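Local coordinates for HpcH/HpaI aldolase (PDB 3QZ6), which belongs to the HpcH/HpaI aldolase/citrate lyase family and has the closed eight-stranded TIM-barrel fold, at residues Y25-R31 with H57-A62; D39-V43 with Q231-W235; Q82-D86 with E117-G121; I159-A164 with A203-V209. All blocks are in the same frame, centred on the assembly; numbering follows the deposited sequence.

Contact 1. Residues Y25-R31 with H57-A62; sequences YNPDIVR and HLVSVA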
loop_
_atom_site.group_PDB
_atom_site.type_symbol
_atom_site.label_atom_id
_atom_site.label_comp_id
_atom_site.label_asym_id
_atom_site.label_seq_id
_atom_site.Cartn_x
_atom_site.Cartn_y
_atom_site.Cartn_z
ATOM N N TYR A 25 -3.728 5.765 -2.847
ATOM C CA TYR A 25 -3.737 7.140 -3.379
ATOM C C TYR A 25 -2.972 8.143 -2.503
ATOM O O TYR A 25 -2.804 9.300 -2.877
ATOM C CB TYR A 25 -5.154 7.648 -3.738
ATOM C CG TYR A 25 -6.233 7.428 -2.692
ATOM C CD1 TYR A 25 -6.971 6.254 -2.663
ATOM C CD2 TYR A 25 -6.547 8.419 -1.768
ATOM C CE1 TYR A 25 -7.976 6.056 -1.712
ATOM C CE2 TYR A 25 -7.553 8.233 -0.818
ATOM C CZ TYR A 25 -8.262 7.049 -0.801
ATOM O OH TYR A 25 -9.252 6.863 0.146
ATOM N N ASN A 26 -2.492 7.702 -1.345
ATOM C CA ASN A 26 -1.572 8.542 -0.558
ATOM C C ASN A 26 -0.395 8.904 -1.457
ATOM O O ASN A 26 0.311 8.019 -1.920
ATOM C CB ASN A 26 -1.063 7.767 0.662
ATOM C CG ASN A 26 -0.156 8.601 1.536
ATOM O OD1 ASN A 26 0.487 9.531 1.060
ATOM N ND2 ASN A 26 -0.089 8.263 2.825
ATOM N N PRO A 27 -0.194 10.200 -1.732
ATOM C CA PRO A 27 0.847 10.603 -2.689
ATOM C C PRO A 27 2.267 10.182 -2.285
ATOM O O PRO A 27 3.168 10.195 -3.128
ATOM C CB PRO A 27 0.746 12.132 -2.703
ATOM C CG PRO A 27 -0.665 12.432 -2.244
ATOM C CD PRO A 27 -0.996 11.339 -1.254
ATOM N N ASP A 28 2.481 9.841 -1.020
ATOM C CA ASP A 28 3.796 9.357 -0.618
ATOM C C ASP A 28 4.154 8.028 -1.267
ATOM O O ASP A 28 5.318 7.618 -1.227
ATOM C CB ASP A 28 3.922 9.258 0.908
ATOM C CG ASP A 28 4.267 10.593 1.552
ATOM O OD1 ASP A 28 4.989 11.382 0.917
ATOM O OD2 ASP A 28 3.837 10.850 2.698
ATOM N N ILE A 29 3.177 7.347 -1.871
ATOM C CA ILE A 29 3.495 6.134 -2.625
ATOM C C ILE A 29 4.527 6.485 -3.702
ATOM O O ILE A 29 5.340 5.649 -4.097
ATOM C CB ILE A 29 2.255 5.492 -3.294
ATOM C CG1 ILE A 29 2.596 4.099 -3.841
ATOM C CG2 ILE A 29 1.700 6.380 -4.441
ATOM C CD1 ILE A 29 3.079 3.138 -2.774
ATOM N N VAL A 30 4.489 7.726 -4.178
ATOM C CA VAL A 30 5.434 8.162 -5.216
ATOM C C VAL A 30 6.870 8.176 -4.691
ATOM O O VAL A 30 7.808 7.784 -5.382
ATOM C CB VAL A 30 5.092 9.576 -5.724
ATOM C CG1 VAL A 30 6.179 10.078 -6.688
ATOM C CG2 VAL A 30 3.725 9.588 -6.387
ATOM N N ARG A 31 7.042 8.637 -3.458
ATOM C CA ARG A 31 8.373 8.670 -2.854
ATOM C C ARG A 31 8.870 7.266 -2.542
ATOM O O ARG A 31 10.068 6.972 -2.667
ATOM C CB ARG A 31 8.357 9.526 -1.597
ATOM C CG ARG A 31 7.828 10.927 -1.838
ATOM C CD ARG A 31 7.286 11.505 -0.524
ATOM N NE ARG A 31 8.384 12.039 0.226
ATOM C CZ ARG A 31 8.402 12.368 1.516
ATOM N NH1 ARG A 31 7.354 12.244 2.333
ATOM N NH2 ARG A 31 9.534 12.841 1.986
ATOM N N HIS A 57 -2.461 15.120 -7.268
ATOM C CA HIS A 57 -1.632 14.960 -6.063
ATOM C C HIS A 57 -0.433 14.051 -6.301
ATOM O O HIS A 57 0.689 14.336 -5.851
ATOM C CB HIS A 57 -2.460 14.462 -4.866
ATOM C CG HIS A 57 -3.414 15.486 -4.334
ATOM N ND1 HIS A 57 -4.439 15.174 -3.469
ATOM C CD2 HIS A 57 -3.502 16.819 -4.557
ATOM C CE1 HIS A 57 -5.111 16.271 -3.171
ATOM N NE2 HIS A 57 -4.570 17.284 -3.824
ATOM N N LEU A 58 -0.665 12.946 -7.002
ATOM C CA LEU A 58 0.427 12.031 -7.315
ATOM C C LEU A 58 1.461 12.738 -8.195
ATOM O O LEU A 58 2.665 12.667 -7.945
ATOM C CB LEU A 58 -0.101 10.769 -8.018
ATOM C CG LEU A 58 -0.975 9.819 -7.179
ATOM C CD1 LEU A 58 -1.765 8.848 -8.055
ATOM C CD2 LEU A 58 -0.148 9.051 -6.155
ATOM N N VAL A 59 0.984 13.432 -9.217
ATOM C CA VAL A 59 1.875 14.103 -10.167
ATOM C C VAL A 59 2.701 15.200 -9.489
ATOM O O VAL A 59 3.888 15.355 -9.764
ATOM C CB VAL A 59 1.066 14.695 -11.340
ATOM C CG1 VAL A 59 1.891 15.732 -12.114
ATOM C CG2 VAL A 59 0.576 13.584 -12.257
ATOM N N SER A 60 2.079 15.950 -8.587
ATOM C CA SER A 60 2.788 17.020 -7.888
ATOM C C SER A 60 4.029 16.528 -7.146
ATOM O O SER A 60 5.046 17.224 -7.076
ATOM C CB SER A 60 1.843 17.727 -6.919
ATOM O OG SER A 60 0.883 18.464 -7.659
ATOM N N VAL A 61 3.938 15.335 -6.578
ATOM C CA VAL A 61 5.071 14.738 -5.899
ATOM C C VAL A 61 6.036 14.132 -6.921
ATOM O O VAL A 61 7.247 14.261 -6.791
ATOM C CB VAL A 61 4.613 13.665 -4.882
ATOM C CG1 VAL A 61 5.822 12.973 -4.260
ATOM C CG2 VAL A 61 3.708 14.303 -3.788
ATOM N N ALA A 62 5.495 13.485 -7.950
ATOM C CA ALA A 62 6.339 12.817 -8.946
ATOM C C ALA A 62 7.212 13.772 -9.750
ATOM O O ALA A 62 8.330 13.420 -10.153
ATOM C CB ALA A 62 5.478 11.986 -9.890
#
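Val-30 sets its two methyls astride helix 52-65, between Leu-58 and Ala-62. CG1, anti to the backbone N (chi1 174°), comes down on the backbone of Ala-62, 3.6 Å from its CA, while CG2 lies anti to the carbonyl carbon and reaches back to Leu-58, 3.6 Å from its O and 3.9 Å from its CD2. That same Leu-58 CD2 is shared: Ile-29 presents its CG2 branch to it at 3.7 Å, and Ile-29 also packs on Leu-21 of strand 16-21. One residue row further out, Val-61 is divided in a similar way. Its CG1 touches Val-30 CB and the aliphatic CG of Arg-31, whose side chain crosses it at about a right angle; its CG2 meets Pro-27 CB at 3.8 Å. The proline ring lies alongside His-57, both pointing the same way, with Pro-27 CG against His-57 CB rather than the imidazole.

Ahead of the helix, Asn-26 OD1 accepts from Asp-28 N at 2.9 Å, the donor standing above the carbonyl plane, a capping bond at the turn that leads into the helix. The ND2 of Asn-26 is bonded to Leu-23 O of the second subunit. Between the two segments themselves the chemistry is wholly apolar, methyl against methyl and backbone, which implies that close fit and the partial exclusion of water, rather than directed bonds between them, join the two.

Contact 2. Residues D39-V43 with Q231-W235; sequences DYFIV and QMLLW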
loop_
_atom_site.group_PDB
_atom_site.type_symbol
_atom_site.label_atom_id
_atom_site.label_comp_id
_atom_site.label_asym_id
_atom_site.label_seq_id
_atom_site.Cartn_x
_atom_site.Cartn_y
_atom_site.Cartn_z
ATOM N N ASP A 39 11.051 3.732 -12.464
ATOM C CA ASP A 39 11.070 4.880 -13.367
ATOM C C ASP A 39 9.690 5.514 -13.543
ATOM O O ASP A 39 9.579 6.712 -13.792
ATOM C CB ASP A 39 11.590 4.449 -14.736
ATOM C CG ASP A 39 13.020 3.999 -14.676
ATOM O OD1 ASP A 39 13.888 4.876 -14.523
ATOM O OD2 ASP A 39 13.265 2.776 -14.733
ATOM N N TYR A 40 8.643 4.698 -13.451
ATOM C CA TYR A 40 7.290 5.180 -13.710
ATOM C C TYR A 40 6.273 4.281 -13.019
ATOM O O TYR A 40 6.616 3.223 -12.492
ATOM C CB TYR A 40 7.008 5.218 -15.223
ATOM C CG TYR A 40 6.875 3.843 -15.862
ATOM C CD1 TYR A 40 5.621 3.263 -16.073
ATOM C CD2 TYR A 40 8.003 3.123 -16.248
ATOM C CE1 TYR A 40 5.498 2.005 -16.645
ATOM C CE2 TYR A 40 7.889 1.870 -16.816
ATOM C CZ TYR A 40 6.635 1.316 -17.016
ATOM O OH TYR A 40 6.529 0.070 -17.588
ATOM N N PHE A 41 5.022 4.716 -12.990
ATOM C CA PHE A 41 3.946 3.823 -12.606
ATOM C C PHE A 41 2.706 4.216 -13.370
ATOM O O PHE A 41 2.626 5.315 -13.925
ATOM C CB PHE A 41 3.696 3.830 -11.084
ATOM C CG PHE A 41 3.305 5.173 -10.537
ATOM C CD1 PHE A 41 1.970 5.554 -10.483
ATOM C CD2 PHE A 41 4.275 6.050 -10.065
ATOM C CE1 PHE A 41 1.607 6.788 -9.964
ATOM C CE2 PHE A 41 3.931 7.284 -9.548
ATOM C CZ PHE A 41 2.597 7.658 -9.481
ATOM N N ILE A 42 1.742 3.307 -13.421
ATOM C CA ILE A 42 0.568 3.537 -14.238
ATOM C C ILE A 42 -0.654 3.532 -13.354
ATOM O O ILE A 42 -0.944 2.539 -12.692
ATOM C CB ILE A 42 0.415 2.461 -15.326
ATOM C CG1 ILE A 42 1.729 2.303 -16.108
ATOM C CG2 ILE A 42 -0.764 2.802 -16.251
ATOM C CD1 ILE A 42 1.577 1.506 -17.401
ATOM N N VAL A 43 -1.360 4.655 -13.326
ATOM C CA VAL A 43 -2.572 4.747 -12.532
ATOM C C VAL A 43 -3.692 4.044 -13.294
ATOM O O VAL A 43 -3.939 4.353 -14.461
ATOM C CB VAL A 43 -2.960 6.212 -12.260
ATOM C CG1 VAL A 43 -4.255 6.274 -11.438
ATOM C CG2 VAL A 43 -1.806 6.934 -11.525
ATOM N N GLN A 231 11.955 -2.475 -23.850
ATOM C CA GLN A 231 12.426 -1.431 -22.937
ATOM C C GLN A 231 11.395 -1.037 -21.872
ATOM O O GLN A 231 11.765 -0.579 -20.782
ATOM C CB GLN A 231 12.827 -0.174 -23.704
ATOM C CG GLN A 231 13.967 -0.328 -24.685
ATOM C CD GLN A 231 14.198 0.957 -25.459
ATOM O OE1 GLN A 231 13.807 1.073 -26.620
ATOM N NE2 GLN A 231 14.815 1.945 -24.803
HETATM N N MSE A 232 10.110 -1.184 -22.191
HETATM C CA MSE A 232 9.054 -0.816 -21.247
HETATM C C MSE A 232 8.662 -2.013 -20.397
HETATM O O MSE A 232 7.852 -2.841 -20.811
HETATM C CB MSE A 232 7.820 -0.271 -21.973
HETATM C CG MSE A 232 7.923 1.184 -22.379
HETATM SE SE MSE A 232 7.967 2.411 -20.846
HETATM C CE MSE A 232 6.137 2.203 -20.194
ATOM N N LEU A 233 9.235 -2.103 -19.203
ATOM C CA LEU A 233 9.008 -3.261 -18.351
ATOM C C LEU A 233 8.032 -2.896 -17.246
ATOM O O LEU A 233 8.302 -2.001 -16.452
ATOM C CB LEU A 233 10.332 -3.738 -17.754
ATOM C CG LEU A 233 11.439 -3.926 -18.796
ATOM C CD1 LEU A 233 12.770 -4.265 -18.123
ATOM C CD2 LEU A 233 11.046 -4.995 -19.816
ATOM N N LEU A 234 6.905 -3.602 -17.206
ATOM C CA LEU A 234 5.828 -3.319 -16.267
ATOM C C LEU A 234 5.590 -4.543 -15.389
ATOM O O LEU A 234 5.137 -5.578 -15.870
ATOM C CB LEU A 234 4.549 -2.995 -17.043
ATOM C CG LEU A 234 3.345 -2.593 -16.189
ATOM C CD1 LEU A 234 3.674 -1.340 -15.402
ATOM C CD2 LEU A 234 2.103 -2.366 -17.064
ATOM N N TRP A 235 5.888 -4.426 -14.101
ATOM C CA TRP A 235 5.848 -5.588 -13.210
ATOM C C TRP A 235 4.902 -5.391 -12.034
ATOM O O TRP A 235 5.041 -4.439 -11.262
ATOM C CB TRP A 235 7.256 -5.922 -12.690
ATOM C CG TRP A 235 7.227 -6.880 -11.533
ATOM C CD1 TRP A 235 6.907 -8.208 -11.575
ATOM C CD2 TRP A 235 7.510 -6.580 -10.164
ATOM N NE1 TRP A 235 6.965 -8.747 -10.311
ATOM C CE2 TRP A 235 7.336 -7.768 -9.430
ATOM C CE3 TRP A 235 7.893 -5.422 -9.486
ATOM C CZ2 TRP A 235 7.526 -7.824 -8.053
ATOM C CZ3 TRP A 235 8.083 -5.488 -8.117
ATOM C CH2 TRP A 235 7.908 -6.677 -7.422
#
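Inside the eight-stranded parallel barrel, strands 40-44 and 232-237 are the two neighbours of strand 16-21, and their inward side chains meet in the interior. Their short segments approach to 8.8 Å between axes and run at 61° to one another, too far apart for backbone pairing, and side chains fill the gap.

Tyr-40 does most of the bridging. With chi1 at 70° its CG sits between the backbone N and the carbonyl carbon, and the ring extends toward the other strand. The selenomethionine Met-232 bends at both chi2 and chi3, which brings its methyl back over one face of that ring: Met-232 CE lies 3.3 Å from Tyr-40 CZ. The selenium follows obliquely, 4.6 Å from the ring centroid and 32° off its normal, a Met-aromatic contact. At the far end of the ring, Tyr-40 OH lies 3.0 Å from Leu-233 O and 3.7 Å from Leu-234 CB.

Leu-234 crosses the tyrosine at about a right angle, its CD1 meeting the ring obliquely, 4.0 Å from Tyr-40 CE1. Its other methyl reaches further along strand 40-44: Leu-234 CD2 packs on Ile-42 CD1 at 3.9 Å, and those two side chains also cross nearly perpendicularly. Met-20 of the intervening strand touches both Ile-42 and Leu-234, while Val-16 lies against Met-232. All five touching residues are buried. Inward-facing residues from different strands, packed together inside the closed sheet, are typical of the core of a TIM barrel.

Contact 3. Residues Q82-D86 with E117-G121; sequences QRLLD and ERGVG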
loop_
_atom_site.group_PDB
_atom_site.type_symbol
_atom_site.label_atom_id
_atom_site.label_comp_id
_atom_site.label_asym_id
_atom_site.label_seq_id
_atom_site.Cartn_x
_atom_site.Cartn_y
_atom_site.Cartn_z
ATOM N N GLN A 82 -6.984 15.482 -22.653
ATOM C CA GLN A 82 -6.588 16.871 -22.455
ATOM C C GLN A 82 -6.287 17.150 -20.979
ATOM O O GLN A 82 -5.238 17.695 -20.645
ATOM C CB GLN A 82 -7.683 17.822 -22.955
ATOM C CG GLN A 82 -7.376 19.295 -22.717
ATOM C CD GLN A 82 -6.452 19.862 -23.783
ATOM O OE1 GLN A 82 -6.624 19.590 -24.970
ATOM N NE2 GLN A 82 -5.458 20.632 -23.363
ATOM N N ARG A 83 -7.202 16.778 -20.092
ATOM C CA ARG A 83 -7.034 17.119 -18.680
ATOM C C ARG A 83 -5.828 16.425 -18.063
ATOM O O ARG A 83 -5.077 17.034 -17.302
ATOM C CB ARG A 83 -8.291 16.783 -17.870
ATOM C CG ARG A 83 -9.560 17.517 -18.345
ATOM C CD ARG A 83 -10.748 17.165 -17.438
ATOM N NE ARG A 83 -10.635 17.837 -16.139
ATOM C CZ ARG A 83 -11.537 17.754 -15.168
ATOM N NH1 ARG A 83 -12.620 16.987 -15.324
ATOM N NH2 ARG A 83 -11.349 18.429 -14.033
ATOM N N LEU A 84 -5.654 15.142 -18.361
ATOM C CA LEU A 84 -4.596 14.397 -17.695
ATOM C C LEU A 84 -3.219 14.865 -18.146
ATOM O O LEU A 84 -2.302 14.924 -17.335
ATOM C CB LEU A 84 -4.762 12.883 -17.878
ATOM C CG LEU A 84 -5.959 12.292 -17.112
ATOM C CD1 LEU A 84 -6.216 10.850 -17.535
ATOM C CD2 LEU A 84 -5.760 12.398 -15.596
ATOM N N LEU A 85 -3.064 15.190 -19.431
ATOM C CA LEU A 85 -1.785 15.734 -19.901
ATOM C C LEU A 85 -1.545 17.109 -19.292
ATOM O O LEU A 85 -0.414 17.452 -18.928
ATOM C CB LEU A 85 -1.741 15.836 -21.428
ATOM C CG LEU A 85 -1.683 14.514 -22.197
ATOM C CD1 LEU A 85 -1.684 14.780 -23.692
ATOM C CD2 LEU A 85 -0.445 13.701 -21.819
ATOM N N ASP A 86 -2.600 17.910 -19.202
ATOM C CA ASP A 86 -2.454 19.253 -18.648
ATOM C C ASP A 86 -2.045 19.157 -17.180
ATOM O O ASP A 86 -1.169 19.886 -16.712
ATOM C CB ASP A 86 -3.757 20.043 -18.788
ATOM C CG ASP A 86 -4.008 20.502 -20.224
ATOM O OD1 ASP A 86 -3.056 20.496 -21.028
ATOM O OD2 ASP A 86 -5.146 20.882 -20.543
ATOM N N GLU A 117 -4.523 18.281 -32.102
ATOM C CA GLU A 117 -5.409 19.392 -31.793
ATOM C C GLU A 117 -5.533 19.640 -30.285
ATOM O O GLU A 117 -6.526 20.205 -29.820
ATOM C CB GLU A 117 -6.785 19.161 -32.452
ATOM C CG GLU A 117 -6.659 19.158 -33.994
ATOM C CD GLU A 117 -7.897 18.677 -34.751
ATOM O OE1 GLU A 117 -8.891 18.266 -34.127
ATOM O OE2 GLU A 117 -7.861 18.711 -36.000
ATOM N N ARG A 118 -4.520 19.230 -29.526
ATOM C CA ARG A 118 -4.502 19.501 -28.086
ATOM C C ARG A 118 -4.562 21.014 -27.846
ATOM O O ARG A 118 -3.819 21.774 -28.472
ATOM C CB ARG A 118 -3.226 18.932 -27.444
ATOM C CG ARG A 118 -3.184 19.094 -25.919
ATOM C CD ARG A 118 -1.855 18.630 -25.308
ATOM N NE ARG A 118 -1.770 19.011 -23.894
ATOM C CZ ARG A 118 -0.689 18.856 -23.134
ATOM N NH1 ARG A 118 0.416 18.305 -23.632
ATOM N NH2 ARG A 118 -0.715 19.249 -21.869
ATOM N N GLY A 119 -5.430 21.448 -26.938
ATOM C CA GLY A 119 -5.534 22.857 -26.594
ATOM C C GLY A 119 -4.395 23.304 -25.698
ATOM O O GLY A 119 -3.918 22.536 -24.870
ATOM N N VAL A 120 -3.960 24.548 -25.860
ATOM C CA VAL A 120 -2.825 25.077 -25.116
ATOM C C VAL A 120 -3.318 25.850 -23.893
ATOM O O VAL A 120 -3.898 26.925 -24.022
ATOM C CB VAL A 120 -1.960 26.021 -25.991
ATOM C CG1 VAL A 120 -0.712 26.446 -25.236
ATOM C CG2 VAL A 120 -1.574 25.342 -27.316
ATOM N N GLY A 121 -3.110 25.299 -22.704
ATOM C CA GLY A 121 -3.533 25.979 -21.488
ATOM C C GLY A 121 -2.342 26.599 -20.788
ATOM O O GLY A 121 -1.288 26.737 -21.387
HETATM O O HOH W 1 1.160 19.932 -19.570
HETATM O O HOH W 2 -2.136 22.410 -22.774
#
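Arg-118 and Asp-86 run antiparallel alongside each other, the guanidinium and carboxylate planes 32° apart. The arginine is stretched from CG to NE, which carries its NH2 along the side of helix 78-87 to Asp-86 OD1. That salt bridge is 2.8 Å long and nearly straight (172° at the hydrogen); the acceptor lies in the guanidinium plane, and OD1 is met on its anti side. One face of the guanidinium rests on Leu-85, whose CB stands 3.5 Å above the plane over its centre. The arginine is thus held at an edge by charge and on a face by a methylene.

Gln-82 is turned more steeply, its amide 56° from the guanidinium. A bend at chi2 brings the amide up to Gly-119, with which it makes two bonds: Gly-119 N donates to Gln-82 OE1 at 3.0 Å, and Gln-82 NE2 donates to Gly-119 O at 2.9 Å. The second hydrogen of NE2 goes to Asp-86 OD2 at 2.8 Å, on the syn side and in the amide plane, so the glutamine also steadies the carboxylate that receives Arg-118. A water joins Asp-86 OD1, Gly-119 O and Gly-121 N; another accepts from Arg-118 NH2 and lies within reach of Leu-85 O.

Through the paired amide and the salt bridge, the loop between helices 100-110 and 133-141 is fastened to helix 78-87, one of the outer helices of the TIM barrel.

Contact 4. Residues I159-A164 with A203-V209; sequences IDSILA and AADRQGV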
loop_
_atom_site.group_PDB
_atom_site.type_symbol
_atom_site.label_atom_id
_atom_site.label_comp_id
_atom_site.label_asym_id
_atom_site.label_seq_id
_atom_site.Cartn_x
_atom_site.Cartn_y
_atom_site.Cartn_z
ATOM N N ILE A 159 -1.981 -5.783 -36.441
ATOM C CA ILE A 159 -1.026 -5.046 -35.620
ATOM C C ILE A 159 -0.187 -4.022 -36.398
ATOM O O ILE A 159 0.107 -2.946 -35.893
ATOM C CB ILE A 159 -0.115 -6.002 -34.796
ATOM C CG1 ILE A 159 0.712 -5.211 -33.777
ATOM C CG2 ILE A 159 0.762 -6.851 -35.719
ATOM C CD1 ILE A 159 -0.150 -4.499 -32.727
ATOM N N ASP A 160 0.203 -4.343 -37.625
ATOM C CA ASP A 160 1.034 -3.408 -38.377
ATOM C C ASP A 160 0.309 -2.084 -38.619
ATOM O O ASP A 160 0.902 -1.015 -38.522
ATOM C CB ASP A 160 1.487 -4.022 -39.705
ATOM C CG ASP A 160 2.607 -5.012 -39.519
ATOM O OD1 ASP A 160 3.766 -4.568 -39.379
ATOM O OD2 ASP A 160 2.327 -6.226 -39.490
ATOM N N SER A 161 -0.977 -2.170 -38.938
ATOM C CA SER A 161 -1.796 -0.985 -39.133
ATOM C C SER A 161 -1.892 -0.171 -37.834
ATOM O O SER A 161 -1.809 1.055 -37.834
ATOM C CB SER A 161 -3.192 -1.401 -39.599
ATOM O OG SER A 161 -4.013 -0.274 -39.814
ATOM N N ILE A 162 -2.058 -0.855 -36.718
ATOM C CA ILE A 162 -2.168 -0.143 -35.452
ATOM C C ILE A 162 -0.866 0.576 -35.104
ATOM O O ILE A 162 -0.878 1.755 -34.750
ATOM C CB ILE A 162 -2.600 -1.085 -34.320
ATOM C CG1 ILE A 162 -4.020 -1.589 -34.596
ATOM C CG2 ILE A 162 -2.501 -0.373 -32.957
ATOM C CD1 ILE A 162 -4.479 -2.740 -33.721
ATOM N N LEU A 163 0.257 -0.123 -35.235
ATOM C CA LEU A 163 1.549 0.427 -34.822
ATOM C C LEU A 163 2.189 1.396 -35.820
ATOM O O LEU A 163 3.174 2.054 -35.491
ATOM C CB LEU A 163 2.532 -0.695 -34.475
ATOM C CG LEU A 163 2.061 -1.642 -33.369
ATOM C CD1 LEU A 163 3.166 -2.631 -33.001
ATOM C CD2 LEU A 163 1.626 -0.850 -32.148
ATOM N N ALA A 164 1.639 1.489 -37.029
ATOM C CA ALA A 164 2.178 2.404 -38.034
ATOM C C ALA A 164 1.682 3.838 -37.844
ATOM O O ALA A 164 2.194 4.764 -38.465
ATOM C CB ALA A 164 1.842 1.913 -39.460
ATOM N N ALA A 203 6.075 -6.881 -35.482
ATOM C CA ALA A 203 5.486 -5.677 -36.061
ATOM C C ALA A 203 6.069 -4.415 -35.433
ATOM O O ALA A 203 6.325 -3.422 -36.121
ATOM C CB ALA A 203 3.961 -5.696 -35.927
ATOM N N ALA A 204 6.277 -4.443 -34.119
ATOM C CA ALA A 204 6.883 -3.304 -33.445
ATOM C C ALA A 204 8.264 -3.005 -34.047
ATOM O O ALA A 204 8.620 -1.847 -34.287
ATOM C CB ALA A 204 6.989 -3.571 -31.937
ATOM N N ASP A 205 9.041 -4.056 -34.286
ATOM C CA ASP A 205 10.354 -3.903 -34.907
ATOM C C ASP A 205 10.240 -3.268 -36.291
ATOM O O ASP A 205 10.976 -2.336 -36.616
ATOM C CB ASP A 205 11.083 -5.252 -34.988
ATOM C CG ASP A 205 11.468 -5.785 -33.614
ATOM O OD1 ASP A 205 11.571 -4.964 -32.678
ATOM O OD2 ASP A 205 11.666 -7.013 -33.464
ATOM N N ARG A 206 9.310 -3.764 -37.099
ATOM C CA ARG A 206 9.089 -3.209 -38.438
ATOM C C ARG A 206 8.698 -1.734 -38.412
ATOM O O ARG A 206 9.097 -0.965 -39.289
ATOM C CB ARG A 206 8.022 -4.006 -39.187
ATOM C CG ARG A 206 8.474 -5.389 -39.642
ATOM C CD ARG A 206 7.469 -5.994 -40.616
ATOM N NE ARG A 206 6.195 -6.318 -39.978
ATOM C CZ ARG A 206 5.915 -7.498 -39.433
ATOM N NH1 ARG A 206 6.822 -8.469 -39.445
ATOM N NH2 ARG A 206 4.730 -7.713 -38.881
ATOM N N GLN A 207 7.923 -1.336 -37.402
ATOM C CA GLN A 207 7.374 0.015 -37.354
ATOM C C GLN A 207 8.191 0.979 -36.496
ATOM O O GLN A 207 7.839 2.150 -36.378
ATOM C CB GLN A 207 5.923 -0.008 -36.850
ATOM C CG GLN A 207 4.997 -0.936 -37.632
ATOM C CD GLN A 207 4.945 -0.593 -39.113
ATOM O OE1 GLN A 207 5.071 0.571 -39.496
ATOM N NE2 GLN A 207 4.775 -1.609 -39.953
ATOM N N GLY A 208 9.262 0.487 -35.880
ATOM C CA GLY A 208 10.094 1.326 -35.033
ATOM C C GLY A 208 9.405 1.750 -33.742
ATOM O O GLY A 208 9.560 2.879 -33.278
ATOM N N VAL A 209 8.659 0.824 -33.151
ATOM C CA VAL A 209 7.885 1.084 -31.936
ATOM C C VAL A 209 8.508 0.361 -30.731
ATOM O O VAL A 209 8.954 -0.775 -30.843
ATOM C CB VAL A 209 6.412 0.649 -32.147
ATOM C CG1 VAL A 209 5.647 0.573 -30.830
ATOM C CG2 VAL A 209 5.714 1.592 -33.135
#
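Asp-160 is gripped side-on by Arg-206, one nitrogen to each oxygen. Arg-206 NH2 reaches Asp-160 OD2 at 2.9 Å on the syn lone pair, and Arg-206 NE reaches Asp-160 OD1 at 3.1 Å on its syn side. The carboxylate sits at the guanidinium edge with the planes 33° apart, a position the arginine attains through its bend at chi3. Asp-160 OD1 has another donor: Gln-207 NE2 comes to its anti lone pair at 3.2 Å, with amide and carboxylate planes 79° apart. Two neighbouring residues of helix 191-207 thus share one acceptor, an arrangement likely to favour the charged aspartate.

The rest of the glutamine continues the packing. It is folded at chi2, leaving Gln-207 OE1 3.5 Å from Ala-164 CB, while its CG lies against Leu-163 CB. Deeper in, Leu-163 lays CD1 over the backbone at Ala-204, 3.8 Å from Ala-204 N, and Val-209 CG2 closes on Leu-163 O at 3.5 Å. At the other end Ile-159 CG2 meets Ala-203 CB at 3.4 Å, a tight carbon pair.

Beneath, Leu-163 and Ala-204 both touch Val-171 of strand 170-173. Gly-208 ends helix 191-207 in a Schellman motif, turning the chain toward strand 210-215. Helices whose short segments cross at -43°, packed side by side outside the barrel strands, are typical of the outer helical layer of a TIM barrel.

Contact 2 is the core of the set, buried in the barrel interior and made of side chains from two strands; contacts 1, 3 and 4 lie in the outer layer, their centres 16 to 19 Å from that of the chain. The helices of contact 1 pack on strand 40-44, which supplies one side of contact 2: contact 1 meets the outward Phe-41 and Val-43, contact 2 uses the inward Tyr-40 and Ile-42. Both touch the second subunit. Contacts 1 and 4 both pack helices, on opposite sides of the chain's centre, but contact 1 is apolar where contact 4 adds a salt bridge at its more exposed side. Contact 3, helix to loop, relies chiefly on polar bonds and water.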